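Protein LRIM1 (Anopheles gambiae, PDB 3O53) pairs with the leucine-rich repeat protein APL1C in a heterodimeric complex that regulates complement-like immunity in the mosquito. Local coordinates at residues Asp169-Leu174 with Ala191-Leu196. Numbering follows the deposited sequence.
Sequences DTLEHL and AKLKTL
His173 pairs with Thr195 (CA-CA 4.9 Å) and Leu174 with Leu196 as parallel beta bridges, where adjacent repeats stack coil on coil in the solenoid of the LRIM1 leucine-rich repeat domain. Glu172 O grips two successive amides of the next repeat: Lys194 N at 2.7 Å, and Thr195 N, nearly in line with the C=O bond. Leu174 N then donates to Thr195 O at 3.1 Å, carrying the ladder one step further. Upstream, where neither segment is yet a strand, a water takes over, donating to Leu171 O at 2.6 Å and accepting from Lys192 N.

Leu171, Leu174, Leu193 and Leu196 supply the buried side of the coil. Leu174 and Leu196 run side by side in the same direction, CD2 of the first 3.8 Å from CD1 of the second, while Leu193 CD1 packs against Leu171 CG; Leu149 and Ile219 of the flanking strands extend this hydrophobic core. Just before the strands, Glu172 extends beside Lys194, whose chain bends at chi3 (-102°) and again at chi4 (-68°), turning NZ toward OE2 in a long salt bridge of 3.7 Å; Gln147 of the preceding repeat also hydrogen-bonds that oxygen. On the opposite face from Leu174, the His173 ring offers its edge to Thr195: OG1 lies in the ring plane, 2.8 Å from ND1 in a nearly straight hydrogen bond, with Thr195 CG2 3.2 Å from the same nitrogen.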
loop_
_atom_site.group_PDB
_atom_site.type_symbol
_atom_site.label_atom_id
_atom_site.label_comp_id
_atom_site.label_asym_id
_atom_site.label_seq_id
_atom_site.Cartn_x
_atom_site.Cartn_y
_atom_site.Cartn_z
ATOM N N ASP A 169 -14.139 6.423 4.608
ATOM C CA ASP A 169 -14.178 7.841 4.948
ATOM C C ASP A 169 -12.819 8.409 5.344
ATOM O O ASP A 169 -12.681 9.622 5.515
ATOM C CB ASP A 169 -15.175 8.077 6.084
ATOM C CG ASP A 169 -16.601 7.766 5.676
ATOM O OD1 ASP A 169 -16.883 7.767 4.459
ATOM O OD2 ASP A 169 -17.437 7.523 6.571
ATOM N N THR A 170 -11.820 7.542 5.477
ATOM C CA THR A 170 -10.508 7.957 5.963
ATOM C C THR A 170 -9.376 7.798 4.947
ATOM O O THR A 170 -8.367 8.500 5.021
ATOM C CB THR A 170 -10.112 7.148 7.214
ATOM O OG1 THR A 170 -10.115 5.751 6.898
ATOM C CG2 THR A 170 -11.089 7.413 8.354
ATOM N N LEU A 171 -9.523 6.870 4.010
ATOM C CA LEU A 171 -8.404 6.507 3.145
ATOM C C LEU A 171 -8.062 7.659 2.203
ATOM O O LEU A 171 -8.917 8.161 1.483
ATOM C CB LEU A 171 -8.720 5.236 2.345
ATOM C CG LEU A 171 -7.525 4.574 1.645
ATOM C CD1 LEU A 171 -6.498 4.089 2.658
ATOM C CD2 LEU A 171 -7.964 3.419 0.747
ATOM N N GLU A 172 -6.799 8.067 2.224
ATOM C CA GLU A 172 -6.314 9.158 1.388
ATOM C C GLU A 172 -5.320 8.676 0.338
ATOM O O GLU A 172 -5.282 9.198 -0.762
ATOM C CB GLU A 172 -5.668 10.235 2.264
ATOM C CG GLU A 172 -6.671 10.898 3.204
ATOM C CD GLU A 172 -6.065 11.979 4.081
ATOM O OE1 GLU A 172 -4.833 12.181 4.034
ATOM O OE2 GLU A 172 -6.834 12.625 4.823
ATOM N N HIS A 173 -4.516 7.678 0.679
ATOM C CA HIS A 173 -3.508 7.179 -0.244
ATOM C C HIS A 173 -3.494 5.654 -0.240
ATOM O O HIS A 173 -3.381 5.028 0.815
ATOM C CB HIS A 173 -2.119 7.700 0.141
ATOM C CG HIS A 173 -2.019 9.197 0.176
ATOM N ND1 HIS A 173 -1.878 9.962 -0.962
ATOM C CD2 HIS A 173 -2.032 10.067 1.213
ATOM C CE1 HIS A 173 -1.809 11.239 -0.628
ATOM N NE2 HIS A 173 -1.901 11.330 0.686
ATOM N N LEU A 174 -3.594 5.066 -1.426
ATOM C CA LEU A 174 -3.530 3.613 -1.583
ATOM C C LEU A 174 -2.475 3.293 -2.641
ATOM O O LEU A 174 -2.664 3.619 -3.802
ATOM C CB LEU A 174 -4.905 3.072 -2.010
ATOM C CG LEU A 174 -5.049 1.556 -2.223
ATOM C CD1 LEU A 174 -4.548 0.792 -1.026
ATOM C CD2 LEU A 174 -6.508 1.185 -2.528
ATOM N N ALA A 191 -14.438 8.813 0.051
ATOM C CA ALA A 191 -14.685 10.249 0.072
ATOM C C ALA A 191 -13.398 11.073 0.089
ATOM O O ALA A 191 -13.360 12.183 -0.438
ATOM C CB ALA A 191 -15.551 10.605 1.269
ATOM N N LYS A 192 -12.346 10.524 0.687
ATOM C CA LYS A 192 -11.111 11.269 0.895
ATOM C C LYS A 192 -9.930 10.803 0.040
ATOM O O LYS A 192 -8.833 11.334 0.169
ATOM C CB LYS A 192 -10.701 11.196 2.369
ATOM C CG LYS A 192 -11.655 11.901 3.312
ATOM C CD LYS A 192 -10.972 12.239 4.621
ATOM C CE LYS A 192 -11.826 13.163 5.471
ATOM N NZ LYS A 192 -11.041 13.756 6.586
ATOM N N LEU A 193 -10.134 9.816 -0.819
ATOM C CA LEU A 193 -9.011 9.235 -1.551
ATOM C C LEU A 193 -8.363 10.292 -2.442
ATOM O O LEU A 193 -9.018 10.871 -3.301
ATOM C CB LEU A 193 -9.481 8.051 -2.394
ATOM C CG LEU A 193 -8.368 7.217 -3.043
ATOM C CD1 LEU A 193 -7.490 6.604 -1.963
ATOM C CD2 LEU A 193 -8.955 6.135 -3.957
ATOM N N LYS A 194 -7.082 10.556 -2.214
ATOM C CA LYS A 194 -6.329 11.491 -3.049
ATOM C C LYS A 194 -5.488 10.806 -4.118
ATOM O O LYS A 194 -5.373 11.308 -5.230
ATOM C CB LYS A 194 -5.423 12.350 -2.173
ATOM C CG LYS A 194 -6.156 13.458 -1.442
ATOM C CD LYS A 194 -5.221 14.247 -0.542
ATOM C CE LYS A 194 -5.365 13.839 0.912
ATOM N NZ LYS A 194 -6.691 14.236 1.467
ATOM N N THR A 195 -4.870 9.676 -3.784
ATOM C CA THR A 195 -3.993 9.018 -4.742
ATOM C C THR A 195 -4.240 7.512 -4.783
ATOM O O THR A 195 -4.437 6.873 -3.755
ATOM C CB THR A 195 -2.502 9.294 -4.438
ATOM O OG1 THR A 195 -2.058 8.466 -3.362
ATOM C CG2 THR A 195 -2.289 10.755 -4.071
ATOM N N LEU A 196 -4.239 6.963 -5.993
ATOM C CA LEU A 196 -4.349 5.529 -6.187
ATOM C C LEU A 196 -3.275 5.101 -7.164
ATOM O O LEU A 196 -3.292 5.513 -8.317
ATOM C CB LEU A 196 -5.732 5.180 -6.743
ATOM C CG LEU A 196 -5.977 3.720 -7.109
ATOM C CD1 LEU A 196 -5.816 2.827 -5.881
ATOM C CD2 LEU A 196 -7.369 3.577 -7.724
HETATM O O HOH W 1 -11.976 11.018 8.166
HETATM O O HOH W 2 -11.517 7.921 1.292
#